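Local coordinates for phosphoribosyltransferase (Thermus thermophilus, PDB 1WD5), which is a predicted phosphoribosyltransferase of the type I fold, probably a glycosyltransferase acting on phosphoribosyl groups, though its substrate is not established, at residues R118-A131 / E146-S159. Numbering follows the deposited sequence.
Sequences RKGRDVVLVDDGVA and EGPRRVVVAVPVAS
D122 and R149 form a two-pronged salt bridge where strands 122-126 and 150-155 begin, the parallel neighbours of a beta-alpha-beta crossover through helix 134-144 in the phosphoribosyltransferase fold. R149 presents the side of its guanidinium: NE meets D122 OD1 at 2.9 Å and NH2 meets D122 OD2 at 2.6 Å. Both oxygens lie close to the guanidinium plane, yet the nitrogens reach them from above the carboxylate, the two planes being 42° apart. A bend at chi3 (73°) turns this NE/NH2 edge onto the acid. R149 NH2 also pairs with E23. Replacing D122 by an alanine would probably leave the R149 guanidinium held through E23 alone among these partners, its NE without this acceptor, and the backbone N of E23, a second donor to OD2, without its mate.

Between the strands, V123 N bonds R150 O, and L125 O receives A154 N at 2.8 Å. L125 and V151 face helix 134-144, whereas V126 and A154 meet L13 of helix 6-17. At the start of the type II turn R118-R121, ahead of strand 122-126, R118 NH1 hydrogen-bonds E146 OE1 on its syn lone pair, within a salt bridge (2.8 Å), with K115 holding OE2. At the far end V130 CG2 presses against V155 CG1 at 3.4 Å, a tight fit, and S159 caps the following helix while its OG donates to A131 O at 2.7 Å, from above the carbonyl plane.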
loop_
_atom_site.group_PDB
_atom_site.type_symbol
_atom_site.label_atom_id
_atom_site.label_comp_id
_atom_site.label_asym_id
_atom_site.label_seq_id
_atom_site.Cartn_x
_atom_site.Cartn_y
_atom_site.Cartn_z
ATOM N N ARG A 118 -3.243 -5.996 13.098
ATOM C CA ARG A 118 -4.235 -5.655 12.084
ATOM C C ARG A 118 -5.522 -6.459 12.241
ATOM O O ARG A 118 -6.596 -6.024 11.822
ATOM C CB ARG A 118 -3.641 -5.885 10.693
ATOM C CG ARG A 118 -2.411 -5.026 10.436
ATOM C CD ARG A 118 -1.565 -5.537 9.283
ATOM N NE ARG A 118 -0.374 -4.708 9.111
ATOM C CZ ARG A 118 0.582 -4.934 8.220
ATOM N NH1 ARG A 118 0.501 -5.977 7.405
ATOM N NH2 ARG A 118 1.620 -4.111 8.143
ATOM N N LYS A 119 -5.403 -7.633 12.854
ATOM C CA LYS A 119 -6.542 -8.515 13.066
ATOM C C LYS A 119 -7.721 -7.835 13.751
ATOM O O LYS A 119 -7.574 -7.235 14.817
ATOM C CB LYS A 119 -6.114 -9.734 13.891
ATOM C CG LYS A 119 -7.229 -10.742 14.124
ATOM C CD LYS A 119 -6.740 -11.933 14.937
ATOM C CE LYS A 119 -7.838 -12.972 15.111
ATOM N NZ LYS A 119 -7.353 -14.169 15.856
ATOM N N GLY A 120 -8.892 -7.941 13.130
ATOM C CA GLY A 120 -10.095 -7.352 13.694
ATOM C C GLY A 120 -10.110 -5.836 13.822
ATOM O O GLY A 120 -10.885 -5.287 14.604
ATOM N N ARG A 121 -9.265 -5.146 13.067
ATOM C CA ARG A 121 -9.243 -3.691 13.140
ATOM C C ARG A 121 -9.534 -3.104 11.774
ATOM O O ARG A 121 -9.442 -3.800 10.766
ATOM C CB ARG A 121 -7.881 -3.204 13.639
ATOM C CG ARG A 121 -7.505 -3.761 15.003
ATOM C CD ARG A 121 -6.174 -3.223 15.475
ATOM N NE ARG A 121 -6.244 -1.797 15.776
ATOM C CZ ARG A 121 -5.189 -1.053 16.087
ATOM N NH1 ARG A 121 -3.982 -1.603 16.139
ATOM N NH2 ARG A 121 -5.339 0.241 16.340
ATOM N N ASP A 122 -9.912 -1.830 11.743
ATOM C CA ASP A 122 -10.183 -1.170 10.475
ATOM C C ASP A 122 -8.822 -0.807 9.894
ATOM O O ASP A 122 -7.996 -0.197 10.570
ATOM C CB ASP A 122 -11.021 0.097 10.675
ATOM C CG ASP A 122 -12.425 -0.199 11.189
ATOM O OD1 ASP A 122 -12.960 -1.290 10.900
ATOM O OD2 ASP A 122 -13.001 0.674 11.872
ATOM N N VAL A 123 -8.592 -1.191 8.643
ATOM C CA VAL A 123 -7.323 -0.922 7.982
ATOM C C VAL A 123 -7.482 -0.071 6.727
ATOM O O VAL A 123 -8.322 -0.360 5.867
ATOM C CB VAL A 123 -6.622 -2.242 7.594
ATOM C CG1 VAL A 123 -5.295 -1.949 6.914
ATOM C CG2 VAL A 123 -6.417 -3.104 8.834
ATOM N N VAL A 124 -6.670 0.978 6.634
ATOM C CA VAL A 124 -6.676 1.880 5.485
ATOM C C VAL A 124 -5.337 1.758 4.749
ATOM O O VAL A 124 -4.277 1.940 5.348
ATOM C CB VAL A 124 -6.857 3.349 5.929
ATOM C CG1 VAL A 124 -6.873 4.264 4.720
ATOM C CG2 VAL A 124 -8.141 3.496 6.720
ATOM N N LEU A 125 -5.386 1.432 3.461
ATOM C CA LEU A 125 -4.178 1.305 2.649
ATOM C C LEU A 125 -3.996 2.594 1.863
ATOM O O LEU A 125 -4.901 3.016 1.143
ATOM C CB LEU A 125 -4.298 0.118 1.691
ATOM C CG LEU A 125 -4.129 -1.257 2.335
ATOM C CD1 LEU A 125 -4.461 -2.354 1.331
ATOM C CD2 LEU A 125 -2.689 -1.398 2.831
ATOM N N VAL A 126 -2.818 3.202 1.983
ATOM C CA VAL A 126 -2.541 4.475 1.324
ATOM C C VAL A 126 -1.231 4.553 0.536
ATOM O O VAL A 126 -0.233 3.942 0.907
ATOM C CB VAL A 126 -2.486 5.619 2.371
ATOM C CG1 VAL A 126 -2.338 6.962 1.674
ATOM C CG2 VAL A 126 -3.723 5.595 3.252
ATOM N N ASP A 127 -1.253 5.321 -0.551
ATOM C CA ASP A 127 -0.064 5.578 -1.370
ATOM C C ASP A 127 -0.293 6.985 -1.911
ATOM O O ASP A 127 -1.426 7.465 -1.893
ATOM C CB ASP A 127 0.071 4.583 -2.528
ATOM C CG ASP A 127 1.505 4.513 -3.070
ATOM O OD1 ASP A 127 2.365 5.291 -2.596
ATOM O OD2 ASP A 127 1.780 3.683 -3.963
ATOM N N ASP A 128 0.756 7.659 -2.379
ATOM C CA ASP A 128 0.572 9.015 -2.897
ATOM C C ASP A 128 -0.108 9.044 -4.257
ATOM O O ASP A 128 -0.511 10.106 -4.728
ATOM C CB ASP A 128 1.900 9.792 -2.962
ATOM C CG ASP A 128 3.006 9.039 -3.692
ATOM O OD1 ASP A 128 2.705 8.145 -4.510
ATOM O OD2 ASP A 128 4.191 9.364 -3.456
ATOM N N GLY A 129 -0.246 7.874 -4.878
ATOM C CA GLY A 129 -0.901 7.787 -6.172
ATOM C C GLY A 129 -0.916 6.354 -6.686
ATOM O O GLY A 129 -0.173 5.509 -6.183
ATOM N N VAL A 130 -1.761 6.068 -7.674
ATOM C CA VAL A 130 -1.831 4.722 -8.234
ATOM C C VAL A 130 -1.973 4.735 -9.755
ATOM O O VAL A 130 -3.054 4.986 -10.289
ATOM C CB VAL A 130 -3.012 3.928 -7.644
ATOM C CG1 VAL A 130 -2.946 2.485 -8.112
ATOM C CG2 VAL A 130 -2.976 3.989 -6.129
ATOM N N ALA A 131 -0.879 4.444 -10.449
ATOM C CA ALA A 131 -0.885 4.427 -11.905
ATOM C C ALA A 131 -1.476 3.132 -12.463
ATOM O O ALA A 131 -2.325 3.166 -13.356
ATOM C CB ALA A 131 0.534 4.625 -12.433
ATOM N N GLU A 146 -4.847 -11.355 6.773
ATOM C CA GLU A 146 -4.538 -11.038 8.163
ATOM C C GLU A 146 -5.750 -10.815 9.058
ATOM O O GLU A 146 -5.615 -10.386 10.203
ATOM C CB GLU A 146 -3.591 -9.832 8.215
ATOM C CG GLU A 146 -2.310 -10.082 7.421
ATOM C CD GLU A 146 -1.302 -8.953 7.506
ATOM O OE1 GLU A 146 -1.673 -7.791 7.236
ATOM O OE2 GLU A 146 -0.130 -9.233 7.830
ATOM N N GLY A 147 -6.934 -11.117 8.537
ATOM C CA GLY A 147 -8.151 -10.971 9.314
ATOM C C GLY A 147 -8.571 -9.579 9.758
ATOM O O GLY A 147 -9.029 -9.417 10.887
ATOM N N PRO A 148 -8.428 -8.549 8.912
ATOM C CA PRO A 148 -8.844 -7.214 9.346
ATOM C C PRO A 148 -10.368 -7.127 9.349
ATOM O O PRO A 148 -11.038 -7.856 8.615
ATOM C CB PRO A 148 -8.214 -6.307 8.298
ATOM C CG PRO A 148 -8.294 -7.139 7.073
ATOM C CD PRO A 148 -7.837 -8.497 7.566
ATOM N N ARG A 149 -10.912 -6.243 10.179
ATOM C CA ARG A 149 -12.359 -6.067 10.266
ATOM C C ARG A 149 -12.887 -5.421 8.994
ATOM O O ARG A 149 -13.960 -5.773 8.499
ATOM C CB ARG A 149 -12.719 -5.181 11.465
ATOM C CG ARG A 149 -14.214 -5.044 11.686
ATOM C CD ARG A 149 -14.546 -4.295 12.968
ATOM N NE ARG A 149 -14.289 -2.859 12.878
ATOM C CZ ARG A 149 -14.608 -1.989 13.832
ATOM N NH1 ARG A 149 -15.194 -2.410 14.946
ATOM N NH2 ARG A 149 -14.357 -0.697 13.673
ATOM N N ARG A 150 -12.119 -4.479 8.463
ATOM C CA ARG A 150 -12.511 -3.763 7.262
ATOM C C ARG A 150 -11.268 -3.218 6.564
ATOM O O ARG A 150 -10.283 -2.861 7.217
ATOM C CB ARG A 150 -13.439 -2.616 7.654
ATOM C CG ARG A 150 -13.912 -1.744 6.514
ATOM C CD ARG A 150 -14.748 -0.598 7.060
ATOM N NE ARG A 150 -15.224 0.293 6.008
ATOM C CZ ARG A 150 -15.951 1.383 6.231
ATOM N NH1 ARG A 150 -16.283 1.716 7.472
ATOM N NH2 ARG A 150 -16.347 2.137 5.215
ATOM N N VAL A 151 -11.315 -3.162 5.238
ATOM C CA VAL A 151 -10.193 -2.654 4.462
ATOM C C VAL A 151 -10.672 -1.586 3.484
ATOM O O VAL A 151 -11.656 -1.780 2.762
ATOM C CB VAL A 151 -9.494 -3.787 3.672
ATOM C CG1 VAL A 151 -8.271 -3.244 2.951
ATOM C CG2 VAL A 151 -9.095 -4.909 4.620
ATOM N N VAL A 152 -9.979 -0.453 3.479
ATOM C CA VAL A 152 -10.312 0.647 2.585
ATOM C C VAL A 152 -9.060 1.127 1.878
ATOM O O VAL A 152 -8.041 1.395 2.519
ATOM C CB VAL A 152 -10.909 1.852 3.348
ATOM C CG1 VAL A 152 -11.146 3.008 2.384
ATOM C CG2 VAL A 152 -12.206 1.460 4.027
ATOM N N VAL A 153 -9.129 1.225 0.556
ATOM C CA VAL A 153 -8.004 1.719 -0.226
ATOM C C VAL A 153 -8.228 3.217 -0.405
ATOM O O VAL A 153 -9.264 3.633 -0.924
ATOM C CB VAL A 153 -7.945 1.057 -1.614
ATOM C CG1 VAL A 153 -6.926 1.776 -2.492
ATOM C CG2 VAL A 153 -7.575 -0.414 -1.467
ATOM N N ALA A 154 -7.263 4.027 0.023
ATOM C CA ALA A 154 -7.395 5.474 -0.092
ATOM C C ALA A 154 -6.189 6.093 -0.794
ATOM O O ALA A 154 -5.049 5.925 -0.353
ATOM C CB ALA A 154 -7.573 6.087 1.292
ATOM N N VAL A 155 -6.451 6.817 -1.880
ATOM C CA VAL A 155 -5.387 7.444 -2.658
ATOM C C VAL A 155 -5.769 8.823 -3.196
ATOM O O VAL A 155 -6.904 9.047 -3.607
ATOM C CB VAL A 155 -5.002 6.561 -3.857
ATOM C CG1 VAL A 155 -4.502 5.209 -3.371
ATOM C CG2 VAL A 155 -6.216 6.371 -4.762
ATOM N N PRO A 156 -4.815 9.763 -3.204
ATOM C CA PRO A 156 -5.054 11.121 -3.701
ATOM C C PRO A 156 -5.434 11.145 -5.184
ATOM O O PRO A 156 -6.351 11.855 -5.579
ATOM C CB PRO A 156 -3.722 11.820 -3.446
ATOM C CG PRO A 156 -3.210 11.120 -2.225
ATOM C CD PRO A 156 -3.494 9.673 -2.560
ATOM N N VAL A 157 -4.723 10.373 -6.002
ATOM C CA VAL A 157 -5.005 10.332 -7.434
ATOM C C VAL A 157 -4.805 8.934 -8.007
ATOM O O VAL A 157 -3.921 8.200 -7.574
ATOM C CB VAL A 157 -4.111 11.323 -8.205
ATOM C CG1 VAL A 157 -2.660 10.882 -8.138
ATOM C CG2 VAL A 157 -4.575 11.420 -9.653
ATOM N N ALA A 158 -5.632 8.566 -8.982
ATOM C CA ALA A 158 -5.538 7.244 -9.595
ATOM C C ALA A 158 -6.017 7.228 -11.046
ATOM O O ALA A 158 -6.819 8.069 -11.456
ATOM C CB ALA A 158 -6.347 6.244 -8.778
ATOM N N SER A 159 -5.523 6.265 -11.819
ATOM C CA SER A 159 -5.930 6.139 -13.211
ATOM C C SER A 159 -7.237 5.366 -13.235
ATOM O O SER A 159 -7.526 4.599 -12.321
ATOM C CB SER A 159 -4.886 5.364 -14.012
ATOM O OG SER A 159 -4.887 3.996 -13.634
HETATM O O HOH W 1 2.231 -8.086 6.188
HETATM O O HOH W 2 -15.800 0.598 10.063
#